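Local structure of adhesion and penetration protein autotransporter (Haemophilus influenzae, 3SYJ) at residues T488-Q493 / G516-V521; R534-Y539 / D565-L570; L557-T562 / G585-S590. The protein promotes bacterial adherence to and invasion of host cells, mediates aggregation between bacteria by self-association, and is probably also a serine protease. One frame throughout, in Å; residues are numbered along the deposited sequence.

In the fold
All three contacts are largely buried in the beta-helical stem of the passenger domain, where successive turns of chain stack on one another. Contact 2 is true strand pairing, a parallel ladder of backbone bonds with apolar side chains matched along it. Contacts 1 and 3 join corners: contact 1 has one weak backbone bond and charged side chains on its exposed rim, whereas contact 3 has a tyrosine packed on the backbone of 585-586 and on Leu587, and a proline on Gly585. Ile537 of contact 2 packs against Gly516 of contact 1. Contacts 2 and 3 share neighbouring strands, for segment 585-590 pairs with segment 565-570 through backbone bonds; their centres lie about 7 Å apart.

Contact 1: T488-Q493 / G516-V521; sequences TFKRIQ and GNESIV
Gly516 meets Lys490 where two successive turns of the beta-helix leave their strands. Strands 487-489 and 510-514 run parallel just before this point, with Phe489 bonded through its backbone to Thr513 and Thr515, and the contact carries the stacking a little further into the corner. Gly516 N reaches Lys490 O at 2.8 Å, but the bond is weak, because the N-H is bent to 121° at the hydrogen. The phi of Gly516 is positive, a backbone shape that glycine adopts easily, and here the chain swings out of the ladder. Its carbonyl turns to the lysine side chain, with Gly516 O 3.4 Å from Lys490 CB.

Asn517 comes next. Its CB starts off away from segment 488-493, yet the amide at its end returns to lie against the CG and CD methylenes of Arg491, the guanidinium and amide planes 56° apart. With Arg491 CG wedged between the backbone N and the carbonyl carbon (chi1 55°) and a further bend at chi3, CG and CD face the amide and the guanidinium turns off to salt bridges with Asp90 and Asp532. Asp90 belongs to the N-terminal part of the chain, and the arginine therefore ties that region to the stem.

Glu518 lies at the exposed rim. Its OE1 stands 4.4 Å from Lys490 NZ, too far for a salt bridge but close enough that the opposite charges may attract weakly; the lysine, extended beyond CG, instead pairs its ammonium with Asp469 of the preceding turn. Segment 516-521 then draws away from its partner, and within it Ser519 forms an ST turn, Val521 N donating to Ser519 OG at 2.8 Å.

Contact 2: R534-Y539 / D565-L570; sequences RKEIAY and DRTLLL
Leu570 CD2 sits at the edge of the Tyr539 ring, near its plane, and touches Tyr539 CB at 3.8 Å; the same ring meets Phe543 with planes about 35° apart, and its OH bonds to Trp542 O. The guanidinium of Arg566 has Lys535 CG obliquely beside it. Arg534 holds Glu536 OE1 side-on, NE from the syn side and NH2 from above the carboxylate plane. The Asp565 carboxylate is approached from above its plane: Lys535, bent at chi3 (-90°), lays its CD over the group and brings NZ to OD2 at 3.1 Å in a salt bridge, while OD1 goes to Lys586.

Between these ends the backbones form a parallel ladder. Lys535 O and Ile537 O receive Thr567 N and Leu569 N, and Ile537 N and Tyr539 N donate back to Thr567 O and Leu569 O. Ile537 thus uses both its N and its O on the neighbouring strand. Side chains match rung for rung: Ile537 CG1 meets Leu568 CD1 at 3.8 Å on the face shared with Tyr539 and Leu570, and Ala538 CB meets Leu569 CB on the other. Such in-register stacking of parallel strands is characteristic of the right-handed beta-helix of autotransporter passenger domains.

Contact 3: L557-T562 / G585-S590; sequences LIYKPT and GKLFFS
Tyr559 directs its ring at the backbone of Gly585 and Lys586. With CG anti to the backbone N (chi1 178°), the ring reaches inward from the end of strand 555-559. Lys586 O lies oblique to the ring, 3.4 Å from Tyr559 CE2, while Lys586 N and Gly585 C lie at the ring edge. The phenol OH makes a weak bond to Arg566 O. Over the centre of one ring face sits Pro561 CD, 3.5 Å above the plane, so the tyrosine is packed by its own segment as well as by its neighbour.

Proline also touches across the contact: Pro561 CG is 3.8 Å from Gly585 N. The glycine, at a phi of 73°, turns its bare CA to the proline ring. Leu587 points toward the tyrosine, its CB 4.3 Å from Tyr559 CD2, and its CG, anti to the backbone N (chi1 179°), takes the branched end on to Leu568 and Gln582. Lys586 starts in the opposite sense.

The strands here are not ladder partners. Among other pairings, strand 555-559 pairs with 579-582, and strand 586-593 with 567-575, so these side chains bridge two faces, as interior packing does at a corner of a beta-helix.

Contact 1: T488-Q493 / G516-V521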
ATOM      1  N   THR A 488      23.272 -20.940  31.051  1.00 17.65           N
ATOM      2  CA  THR A 488      22.512 -20.067  31.929  1.00 18.96           C
ATOM      3  C   THR A 488      23.482 -19.377  32.872  1.00 17.52           C
ATOM      4  O   THR A 488      24.393 -20.016  33.404  1.00 15.67           O
ATOM      5  CB  THR A 488      21.511 -20.854  32.784  1.00 17.55           C
ATOM      6  OG1 THR A 488      20.542 -21.469  31.935  1.00 24.85           O
ATOM      7  CG2 THR A 488      20.802 -19.927  33.755  1.00 17.02           C
ATOM      8  N   PHE A 489      23.288 -18.076  33.070  1.00 15.79           N
ATOM      9  CA  PHE A 489      24.034 -17.321  34.076  1.00 18.12           C
ATOM     10  C   PHE A 489      23.082 -16.766  35.132  1.00 19.88           C
ATOM     11  O   PHE A 489      21.913 -16.484  34.845  1.00 19.10           O
ATOM     12  CB  PHE A 489      24.748 -16.129  33.445  1.00 14.23           C
ATOM     13  CG  PHE A 489      25.869 -16.490  32.510  1.00 12.30           C
ATOM     14  CD1 PHE A 489      27.182 -16.461  32.945  1.00 16.28           C
ATOM     15  CD2 PHE A 489      25.617 -16.801  31.191  1.00 14.21           C
ATOM     16  CE1 PHE A 489      28.224 -16.766  32.088  1.00 17.51           C
ATOM     17  CE2 PHE A 489      26.654 -17.106  30.320  1.00 14.25           C
ATOM     18  CZ  PHE A 489      27.957 -17.087  30.770  1.00 17.80           C
ATOM     19  N   LYS A 490      23.582 -16.599  36.351  1.00 20.51           N
ATOM     20  CA  LYS A 490      22.884 -15.784  37.337  1.00 22.12           C
ATOM     21  C   LYS A 490      23.233 -14.330  37.042  1.00 19.27           C
ATOM     22  O   LYS A 490      22.359 -13.528  36.715  1.00 19.97           O
ATOM     23  CB  LYS A 490      23.294 -16.182  38.749  1.00 25.21           C
ATOM     24  CG  LYS A 490      22.860 -17.590  39.106  1.00 27.64           C
ATOM     25  CD  LYS A 490      23.503 -18.065  40.395  1.00 33.58           C
ATOM     26  CE  LYS A 490      23.283 -19.556  40.597  1.00 43.63           C
ATOM     27  NZ  LYS A 490      24.334 -20.138  41.476  1.00 45.40           N
ATOM     28  N   ARG A 491      24.517 -14.002  37.142  1.00 17.48           N
ATOM     29  CA  ARG A 491      25.039 -12.769  36.562  1.00 18.97           C
ATOM     30  C   ARG A 491      26.294 -13.075  35.749  1.00 20.40           C
ATOM     31  O   ARG A 491      27.036 -14.014  36.060  1.00 22.77           O
ATOM     32  CB  ARG A 491      25.339 -11.718  37.637  1.00 18.70           C
ATOM     33  CG  ARG A 491      26.268 -12.175  38.739  1.00 21.28           C
ATOM     34  CD  ARG A 491      26.531 -11.054  39.764  1.00 24.91           C
ATOM     35  NE  ARG A 491      27.681 -10.265  39.361  1.00 23.70           N
ATOM     36  CZ  ARG A 491      28.919 -10.482  39.789  1.00 21.24           C
ATOM     37  NH1 ARG A 491      29.177 -11.443  40.666  1.00 15.73           N
ATOM     38  NH2 ARG A 491      29.902  -9.725  39.341  1.00 18.59           N
ATOM     39  N   ILE A 492      26.530 -12.301  34.697  1.00 18.95           N
ATOM     40  CA  ILE A 492      27.756 -12.458  33.929  1.00 16.19           C
ATOM     41  C   ILE A 492      28.810 -11.514  34.494  1.00 17.34           C
ATOM     42  O   ILE A 492      28.574 -10.316  34.610  1.00 20.97           O
ATOM     43  CB  ILE A 492      27.533 -12.166  32.427  1.00 17.72           C
ATOM     44  CG1 ILE A 492      26.371 -13.000  31.879  1.00 18.61           C
ATOM     45  CG2 ILE A 492      28.793 -12.463  31.623  1.00 12.25           C
ATOM     46  CD1 ILE A 492      25.930 -12.573  30.491  1.00 13.93           C
ATOM     47  N   GLN A 493      29.962 -12.053  34.876  1.00 18.81           N
ATOM     48  CA  GLN A 493      31.074 -11.214  35.298  1.00 15.58           C
ATOM     49  C   GLN A 493      31.702 -10.586  34.070  1.00 17.40           C
ATOM     50  O   GLN A 493      32.185 -11.283  33.176  1.00 14.61           O
ATOM     51  CB  GLN A 493      32.116 -12.032  36.041  1.00 14.72           C
ATOM     52  CG  GLN A 493      31.605 -12.662  37.305  1.00 15.17           C
ATOM     53  CD  GLN A 493      32.734 -13.172  38.160  1.00 18.72           C
ATOM     54  OE1 GLN A 493      33.540 -12.393  38.662  1.00 18.27           O
ATOM     55  NE2 GLN A 493      32.808 -14.492  38.325  1.00 22.44           N
ATOM     56  N   GLY A 516      19.535 -13.558  36.908  1.00 19.91           N
ATOM     57  CA  GLY A 516      19.736 -12.578  37.959  1.00 25.10           C
ATOM     58  C   GLY A 516      20.259 -13.223  39.227  1.00 22.18           C
ATOM     59  O   GLY A 516      20.401 -14.441  39.296  1.00 22.55           O
ATOM     60  N   ASN A 517      20.555 -12.406  40.228  1.00 21.84           N
ATOM     61  CA  ASN A 517      21.095 -12.914  41.477  1.00 27.71           C
ATOM     62  C   ASN A 517      20.065 -13.768  42.201  1.00 27.54           C
ATOM     63  O   ASN A 517      18.881 -13.428  42.249  1.00 27.17           O
ATOM     64  CB  ASN A 517      21.571 -11.772  42.378  1.00 22.70           C
ATOM     65  CG  ASN A 517      22.847 -11.132  41.879  1.00 24.02           C
ATOM     66  OD1 ASN A 517      23.012  -9.917  41.938  1.00 25.54           O
ATOM     67  ND2 ASN A 517      23.762 -11.951  41.381  1.00 23.41           N
ATOM     68  N   GLU A 518      20.540 -14.878  42.754  1.00 30.01           N
ATOM     69  CA  GLU A 518      19.711 -15.816  43.506  1.00 39.18           C
ATOM     70  C   GLU A 518      18.996 -15.161  44.693  1.00 40.46           C
ATOM     71  O   GLU A 518      17.788 -15.317  44.854  1.00 43.93           O
ATOM     72  CB  GLU A 518      20.566 -16.999  43.975  1.00 40.04           C
ATOM     73  CG  GLU A 518      19.921 -17.882  45.029  1.00 48.96           C
ATOM     74  CD  GLU A 518      20.693 -19.176  45.249  1.00 57.15           C
ATOM     75  OE1 GLU A 518      20.949 -19.894  44.255  1.00 53.51           O
ATOM     76  OE2 GLU A 518      21.043 -19.476  46.411  1.00 57.84           O
ATOM     77  N   SER A 519      19.739 -14.427  45.517  1.00 35.23           N
ATOM     78  CA  SER A 519      19.149 -13.756  46.668  1.00 31.11           C
ATOM     79  C   SER A 519      19.614 -12.321  46.761  1.00 27.90           C
ATOM     80  O   SER A 519      20.709 -11.999  46.318  1.00 31.11           O
ATOM     81  CB  SER A 519      19.522 -14.469  47.967  1.00 32.31           C
ATOM     82  OG  SER A 519      19.214 -13.649  49.093  1.00 27.76           O
ATOM     83  N   ILE A 520      18.778 -11.463  47.337  1.00 27.76           N
ATOM     84  CA  ILE A 520      19.171 -10.091  47.637  1.00 26.86           C
ATOM     85  C   ILE A 520      19.240  -9.863  49.144  1.00 25.89           C
ATOM     86  O   ILE A 520      19.289  -8.730  49.613  1.00 30.16           O
ATOM     87  CB  ILE A 520      18.221  -9.068  47.005  1.00 31.74           C
ATOM     88  CG1 ILE A 520      16.772  -9.380  47.385  1.00 35.76           C
ATOM     89  CG2 ILE A 520      18.397  -9.053  45.496  1.00 27.39           C
ATOM     90  CD1 ILE A 520      15.845  -8.198  47.244  1.00 27.14           C
ATOM     91  N   VAL A 521      19.240 -10.948  49.904  1.00 29.50           N
ATOM     92  CA  VAL A 521      19.467 -10.852  51.336  1.00 28.37           C
ATOM     93  C   VAL A 521      20.941 -11.108  51.639  1.00 26.95           C
ATOM     94  O   VAL A 521      21.457 -12.197  51.408  1.00 30.03           O
ATOM     95  CB  VAL A 521      18.580 -11.827  52.119  1.00 29.93           C
ATOM     96  CG1 VAL A 521      18.913 -11.765  53.601  1.00 27.09           C
ATOM     97  CG2 VAL A 521      17.112 -11.503  51.881  1.00 30.86           C
TER

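Contact 2: R534-Y539 / D565-L570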
ATOM      1  N   ARG A 534      22.586  -7.960  44.795  1.00 21.54           N
ATOM      2  CA  ARG A 534      21.898  -6.757  44.356  1.00 19.57           C
ATOM      3  C   ARG A 534      20.744  -7.105  43.425  1.00 21.97           C
ATOM      4  O   ARG A 534      20.753  -8.145  42.772  1.00 21.90           O
ATOM      5  CB  ARG A 534      22.879  -5.821  43.651  1.00 22.55           C
ATOM      6  CG  ARG A 534      23.869  -5.143  44.589  1.00 28.30           C
ATOM      7  CD  ARG A 534      23.167  -4.110  45.459  1.00 32.61           C
ATOM      8  NE  ARG A 534      22.576  -3.032  44.665  1.00 36.05           N
ATOM      9  CZ  ARG A 534      23.131  -1.834  44.496  1.00 40.02           C
ATOM     10  NH1 ARG A 534      24.297  -1.557  45.065  1.00 38.27           N
ATOM     11  NH2 ARG A 534      22.521  -0.911  43.758  1.00 33.28           N
ATOM     12  N   LYS A 535      19.751  -6.227  43.371  1.00 24.25           N
ATOM     13  CA  LYS A 535      18.617  -6.407  42.479  1.00 24.71           C
ATOM     14  C   LYS A 535      19.027  -6.140  41.040  1.00 24.27           C
ATOM     15  O   LYS A 535      18.430  -6.680  40.109  1.00 25.65           O
ATOM     16  CB  LYS A 535      17.467  -5.481  42.884  1.00 24.91           C
ATOM     17  CG  LYS A 535      16.716  -5.961  44.115  1.00 33.85           C
ATOM     18  CD  LYS A 535      15.460  -5.151  44.389  1.00 34.80           C
ATOM     19  CE  LYS A 535      15.726  -3.961  45.299  1.00 38.29           C
ATOM     20  NZ  LYS A 535      14.495  -3.614  46.086  1.00 39.88           N
ATOM     21  N   GLU A 536      20.053  -5.312  40.872  1.00 21.95           N
ATOM     22  CA  GLU A 536      20.510  -4.884  39.554  1.00 20.87           C
ATOM     23  C   GLU A 536      21.794  -5.585  39.149  1.00 24.29           C
ATOM     24  O   GLU A 536      22.768  -5.607  39.908  1.00 23.36           O
ATOM     25  CB  GLU A 536      20.758  -3.376  39.536  1.00 18.65           C
ATOM     26  CG  GLU A 536      19.616  -2.545  40.061  1.00 19.94           C
ATOM     27  CD  GLU A 536      19.685  -2.356  41.562  1.00 26.01           C
ATOM     28  OE1 GLU A 536      20.564  -2.974  42.202  1.00 27.16           O
ATOM     29  OE2 GLU A 536      18.864  -1.581  42.101  1.00 31.63           O
ATOM     30  N   ILE A 537      21.792  -6.153  37.948  1.00 19.99           N
ATOM     31  CA  ILE A 537      23.008  -6.683  37.353  1.00 19.17           C
ATOM     32  C   ILE A 537      23.162  -6.029  35.999  1.00 19.27           C
ATOM     33  O   ILE A 537      22.203  -5.481  35.462  1.00 18.97           O
ATOM     34  CB  ILE A 537      22.975  -8.214  37.191  1.00 16.78           C
ATOM     35  CG1 ILE A 537      21.872  -8.640  36.215  1.00 19.22           C
ATOM     36  CG2 ILE A 537      22.800  -8.877  38.541  1.00 20.46           C
ATOM     37  CD1 ILE A 537      21.710 -10.149  36.071  1.00 16.84           C
ATOM     38  N   ALA A 538      24.365  -6.077  35.443  1.00 14.32           N
ATOM     39  CA  ALA A 538      24.614  -5.366  34.206  1.00 13.71           C
ATOM     40  C   ALA A 538      25.576  -6.124  33.317  1.00 15.57           C
ATOM     41  O   ALA A 538      26.389  -6.917  33.789  1.00 15.78           O
ATOM     42  CB  ALA A 538      25.158  -3.971  34.508  1.00 15.10           C
ATOM     43  N   TYR A 539      25.475  -5.873  32.020  1.00 12.21           N
ATOM     44  CA  TYR A 539      26.394  -6.453  31.065  1.00 13.69           C
ATOM     45  C   TYR A 539      26.882  -5.340  30.151  1.00 15.04           C
ATOM     46  O   TYR A 539      26.103  -4.757  29.403  1.00 12.45           O
ATOM     47  CB  TYR A 539      25.692  -7.549  30.255  1.00 12.19           C
ATOM     48  CG  TYR A 539      26.571  -8.209  29.216  1.00 16.79           C
ATOM     49  CD1 TYR A 539      27.642  -9.008  29.598  1.00 13.66           C
ATOM     50  CD2 TYR A 539      26.318  -8.053  27.851  1.00 14.74           C
ATOM     51  CE1 TYR A 539      28.449  -9.619  28.653  1.00 13.92           C
ATOM     52  CE2 TYR A 539      27.122  -8.663  26.895  1.00 11.69           C
ATOM     53  CZ  TYR A 539      28.186  -9.445  27.307  1.00 15.21           C
ATOM     54  OH  TYR A 539      29.007 -10.064  26.387  1.00 15.63           O
ATOM     55  N   ASP A 565      11.059  -7.380  40.809  1.00 35.47           N
ATOM     56  CA  ASP A 565      12.003  -6.309  41.128  1.00 35.16           C
ATOM     57  C   ASP A 565      13.468  -6.687  40.897  1.00 35.74           C
ATOM     58  O   ASP A 565      14.285  -6.609  41.816  1.00 37.56           O
ATOM     59  CB  ASP A 565      11.818  -5.848  42.578  1.00 32.97           C
ATOM     60  CG  ASP A 565      12.422  -4.474  42.833  1.00 41.80           C
ATOM     61  OD1 ASP A 565      13.044  -3.923  41.899  1.00 44.48           O
ATOM     62  OD2 ASP A 565      12.275  -3.944  43.961  1.00 37.51           O
ATOM     63  N   ARG A 566      13.798  -7.095  39.675  1.00 26.91           N
ATOM     64  CA  ARG A 566      15.176  -7.404  39.311  1.00 27.02           C
ATOM     65  C   ARG A 566      15.484  -6.729  37.991  1.00 24.67           C
ATOM     66  O   ARG A 566      14.680  -6.784  37.071  1.00 24.97           O
ATOM     67  CB  ARG A 566      15.380  -8.914  39.173  1.00 29.95           C
ATOM     68  CG  ARG A 566      15.055  -9.711  40.421  1.00 33.82           C
ATOM     69  CD  ARG A 566      15.970  -9.347  41.579  1.00 31.91           C
ATOM     70  NE  ARG A 566      16.160 -10.488  42.472  1.00 40.45           N
ATOM     71  CZ  ARG A 566      15.517 -10.653  43.625  1.00 43.69           C
ATOM     72  NH1 ARG A 566      14.644  -9.739  44.039  1.00 33.03           N
ATOM     73  NH2 ARG A 566      15.752 -11.730  44.366  1.00 40.92           N
ATOM     74  N   THR A 567      16.642  -6.092  37.890  1.00 22.35           N
ATOM     75  CA  THR A 567      16.966  -5.333  36.688  1.00 23.19           C
ATOM     76  C   THR A 567      18.204  -5.859  35.996  1.00 20.87           C
ATOM     77  O   THR A 567      19.183  -6.222  36.645  1.00 21.34           O
ATOM     78  CB  THR A 567      17.181  -3.844  37.000  1.00 21.58           C
ATOM     79  OG1 THR A 567      15.996  -3.317  37.598  1.00 25.11           O
ATOM     80  CG2 THR A 567      17.499  -3.066  35.736  1.00 18.74           C
ATOM     81  N   LEU A 568      18.136  -5.901  34.672  1.00 18.42           N
ATOM     82  CA  LEU A 568      19.281  -6.225  33.839  1.00 20.42           C
ATOM     83  C   LEU A 568      19.605  -5.017  32.967  1.00 19.96           C
ATOM     84  O   LEU A 568      18.774  -4.558  32.184  1.00 19.30           O
ATOM     85  CB  LEU A 568      18.986  -7.449  32.962  1.00 17.09           C
ATOM     86  CG  LEU A 568      20.026  -7.850  31.904  1.00 16.49           C
ATOM     87  CD1 LEU A 568      21.420  -7.994  32.504  1.00 14.36           C
ATOM     88  CD2 LEU A 568      19.609  -9.150  31.200  1.00 15.20           C
ATOM     89  N   LEU A 569      20.814  -4.496  33.117  1.00 16.80           N
ATOM     90  CA  LEU A 569      21.240  -3.369  32.313  1.00 16.65           C
ATOM     91  C   LEU A 569      22.145  -3.842  31.185  1.00 13.90           C
ATOM     92  O   LEU A 569      23.153  -4.507  31.424  1.00 13.74           O
ATOM     93  CB  LEU A 569      21.967  -2.338  33.182  1.00 17.37           C
ATOM     94  CG  LEU A 569      22.783  -1.259  32.453  1.00 16.99           C
ATOM     95  CD1 LEU A 569      21.895  -0.409  31.556  1.00 14.71           C
ATOM     96  CD2 LEU A 569      23.550  -0.380  33.448  1.00 16.94           C
ATOM     97  N   LEU A 570      21.772  -3.511  29.955  1.00 12.07           N
ATOM     98  CA  LEU A 570      22.640  -3.754  28.811  1.00 16.01           C
ATOM     99  C   LEU A 570      23.136  -2.413  28.283  1.00 19.41           C
ATOM    100  O   LEU A 570      22.352  -1.609  27.770  1.00 19.40           O
ATOM    101  CB  LEU A 570      21.888  -4.520  27.720  1.00 15.82           C
ATOM    102  CG  LEU A 570      21.247  -5.819  28.210  1.00 11.97           C
ATOM    103  CD1 LEU A 570      20.328  -6.417  27.158  1.00 16.53           C
ATOM    104  CD2 LEU A 570      22.322  -6.810  28.614  1.00 12.23           C
TER

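Contact 3: L557-T562 / G585-S590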
ATOM      1  N   LEU A 557      18.742 -14.573  23.363  1.00 20.13           N
ATOM      2  CA  LEU A 557      18.984 -14.111  24.719  1.00 19.64           C
ATOM      3  C   LEU A 557      17.683 -14.096  25.522  1.00 19.86           C
ATOM      4  O   LEU A 557      16.688 -13.509  25.095  1.00 17.13           O
ATOM      5  CB  LEU A 557      19.591 -12.710  24.686  1.00 19.60           C
ATOM      6  CG  LEU A 557      19.720 -12.014  26.035  1.00 18.13           C
ATOM      7  CD1 LEU A 557      20.773 -12.715  26.892  1.00 14.92           C
ATOM      8  CD2 LEU A 557      20.048 -10.546  25.827  1.00 16.30           C
ATOM      9  N   ILE A 558      17.695 -14.743  26.682  1.00 17.95           N
ATOM     10  CA  ILE A 558      16.513 -14.786  27.531  1.00 16.51           C
ATOM     11  C   ILE A 558      16.809 -14.188  28.900  1.00 22.11           C
ATOM     12  O   ILE A 558      17.712 -14.650  29.600  1.00 20.11           O
ATOM     13  CB  ILE A 558      16.014 -16.228  27.754  1.00 17.32           C
ATOM     14  CG1 ILE A 558      15.658 -16.904  26.430  1.00 20.76           C
ATOM     15  CG2 ILE A 558      14.802 -16.231  28.661  1.00 17.88           C
ATOM     16  CD1 ILE A 558      16.827 -17.510  25.712  1.00 20.99           C
ATOM     17  N   TYR A 559      16.054 -13.158  29.277  1.00 16.62           N
ATOM     18  CA  TYR A 559      16.121 -12.622  30.628  1.00 21.35           C
ATOM     19  C   TYR A 559      14.924 -13.133  31.429  1.00 22.94           C
ATOM     20  O   TYR A 559      13.776 -12.814  31.127  1.00 20.61           O
ATOM     21  CB  TYR A 559      16.159 -11.090  30.615  1.00 20.58           C
ATOM     22  CG  TYR A 559      16.193 -10.473  31.994  1.00 19.60           C
ATOM     23  CD1 TYR A 559      17.104 -10.906  32.943  1.00 18.31           C
ATOM     24  CD2 TYR A 559      15.315  -9.456  32.347  1.00 21.25           C
ATOM     25  CE1 TYR A 559      17.143 -10.353  34.208  1.00 19.44           C
ATOM     26  CE2 TYR A 559      15.345  -8.890  33.612  1.00 23.12           C
ATOM     27  CZ  TYR A 559      16.265  -9.346  34.540  1.00 24.15           C
ATOM     28  OH  TYR A 559      16.309  -8.798  35.806  1.00 24.42           O
ATOM     29  N   LYS A 560      15.205 -13.931  32.451  1.00 22.53           N
ATOM     30  CA  LYS A 560      14.156 -14.606  33.203  1.00 21.09           C
ATOM     31  C   LYS A 560      14.474 -14.611  34.693  1.00 23.58           C
ATOM     32  O   LYS A 560      14.882 -15.636  35.248  1.00 21.71           O
ATOM     33  CB  LYS A 560      13.988 -16.046  32.685  1.00 27.69           C
ATOM     34  CG  LYS A 560      12.988 -16.888  33.480  1.00 33.38           C
ATOM     35  CD  LYS A 560      12.457 -18.080  32.683  1.00 35.15           C
ATOM     36  CE  LYS A 560      13.542 -19.105  32.374  1.00 45.04           C
ATOM     37  NZ  LYS A 560      13.034 -20.242  31.530  1.00 48.26           N
ATOM     38  N   PRO A 561      14.310 -13.453  35.349  1.00 25.63           N
ATOM     39  CA  PRO A 561      14.564 -13.327  36.786  1.00 22.69           C
ATOM     40  C   PRO A 561      13.432 -13.987  37.557  1.00 31.18           C
ATOM     41  O   PRO A 561      12.418 -14.316  36.943  1.00 30.64           O
ATOM     42  CB  PRO A 561      14.519 -11.816  36.999  1.00 23.05           C
ATOM     43  CG  PRO A 561      13.590 -11.340  35.927  1.00 25.12           C
ATOM     44  CD  PRO A 561      14.003 -12.148  34.741  1.00 20.56           C
ATOM     45  N   THR A 562      13.590 -14.169  38.866  1.00 33.74           N
ATOM     46  CA  THR A 562      12.556 -14.813  39.678  1.00 36.08           C
ATOM     47  C   THR A 562      11.499 -13.827  40.159  1.00 36.27           C
ATOM     48  O   THR A 562      10.342 -14.194  40.360  1.00 43.63           O
ATOM     49  CB  THR A 562      13.148 -15.482  40.933  1.00 40.07           C
ATOM     50  OG1 THR A 562      13.822 -14.490  41.723  1.00 46.34           O
ATOM     51  CG2 THR A 562      14.119 -16.602  40.557  1.00 34.52           C
ATOM     52  N   GLY A 585      10.697  -8.893  35.491  1.00 25.53           N
ATOM     53  CA  GLY A 585      11.726  -7.981  35.947  1.00 25.78           C
ATOM     54  C   GLY A 585      11.848  -6.763  35.064  1.00 25.73           C
ATOM     55  O   GLY A 585      10.922  -6.423  34.333  1.00 24.22           O
ATOM     56  N   LYS A 586      12.997  -6.101  35.142  1.00 24.57           N
ATOM     57  CA  LYS A 586      13.235  -4.889  34.375  1.00 26.48           C
ATOM     58  C   LYS A 586      14.451  -5.049  33.477  1.00 23.11           C
ATOM     59  O   LYS A 586      15.498  -5.526  33.915  1.00 21.84           O
ATOM     60  CB  LYS A 586      13.393  -3.678  35.302  1.00 25.98           C
ATOM     61  CG  LYS A 586      12.151  -3.399  36.136  1.00 31.71           C
ATOM     62  CD  LYS A 586      12.269  -2.102  36.913  1.00 42.45           C
ATOM     63  CE  LYS A 586      13.216  -2.231  38.098  1.00 45.73           C
ATOM     64  NZ  LYS A 586      12.527  -2.701  39.329  1.00 47.11           N
ATOM     65  N   LEU A 587      14.294  -4.653  32.216  1.00 21.62           N
ATOM     66  CA  LEU A 587      15.355  -4.783  31.227  1.00 22.68           C
ATOM     67  C   LEU A 587      15.626  -3.425  30.584  1.00 23.35           C
ATOM     68  O   LEU A 587      14.736  -2.842  29.963  1.00 23.34           O
ATOM     69  CB  LEU A 587      14.959  -5.816  30.169  1.00 21.63           C
ATOM     70  CG  LEU A 587      15.931  -6.081  29.020  1.00 19.53           C
ATOM     71  CD1 LEU A 587      17.265  -6.596  29.545  1.00 17.96           C
ATOM     72  CD2 LEU A 587      15.320  -7.069  28.039  1.00 20.15           C
ATOM     73  N   PHE A 588      16.850  -2.924  30.739  1.00 20.18           N
ATOM     74  CA  PHE A 588      17.214  -1.607  30.220  1.00 17.56           C
ATOM     75  C   PHE A 588      18.191  -1.721  29.069  1.00 17.38           C
ATOM     76  O   PHE A 588      19.223  -2.378  29.189  1.00 19.87           O
ATOM     77  CB  PHE A 588      17.845  -0.734  31.319  1.00 20.83           C
ATOM     78  CG  PHE A 588      16.843   0.034  32.142  1.00 20.78           C
ATOM     79  CD1 PHE A 588      15.955  -0.628  32.971  1.00 21.07           C
ATOM     80  CD2 PHE A 588      16.797   1.417  32.093  1.00 21.32           C
ATOM     81  CE1 PHE A 588      15.032   0.076  33.730  1.00 22.89           C
ATOM     82  CE2 PHE A 588      15.880   2.124  32.853  1.00 23.36           C
ATOM     83  CZ  PHE A 588      15.002   1.451  33.673  1.00 22.67           C
ATOM     84  N   PHE A 589      17.853  -1.090  27.950  1.00 18.70           N
ATOM     85  CA  PHE A 589      18.805  -0.880  26.863  1.00 17.13           C
ATOM     86  C   PHE A 589      19.279   0.556  26.977  1.00 19.98           C
ATOM     87  O   PHE A 589      18.478   1.488  26.905  1.00 19.11           O
ATOM     88  CB  PHE A 589      18.153  -1.104  25.500  1.00 19.78           C
ATOM     89  CG  PHE A 589      17.623  -2.494  25.297  1.00 16.16           C
ATOM     90  CD1 PHE A 589      18.383  -3.452  24.645  1.00 18.56           C
ATOM     91  CD2 PHE A 589      16.363  -2.837  25.751  1.00 18.40           C
ATOM     92  CE1 PHE A 589      17.892  -4.734  24.450  1.00 21.14           C
ATOM     93  CE2 PHE A 589      15.866  -4.107  25.568  1.00 20.87           C
ATOM     94  CZ  PHE A 589      16.632  -5.063  24.915  1.00 21.77           C
ATOM     95  N   SER A 590      20.578   0.744  27.176  1.00 20.25           N
ATOM     96  CA  SER A 590      21.078   2.069  27.507  1.00 17.87           C
ATOM     97  C   SER A 590      22.456   2.333  26.920  1.00 20.26           C
ATOM     98  O   SER A 590      23.215   1.406  26.637  1.00 17.45           O
ATOM     99  CB  SER A 590      21.137   2.225  29.030  1.00 19.15           C
ATOM    100  OG  SER A 590      21.547   3.533  29.406  1.00 20.21           O
TER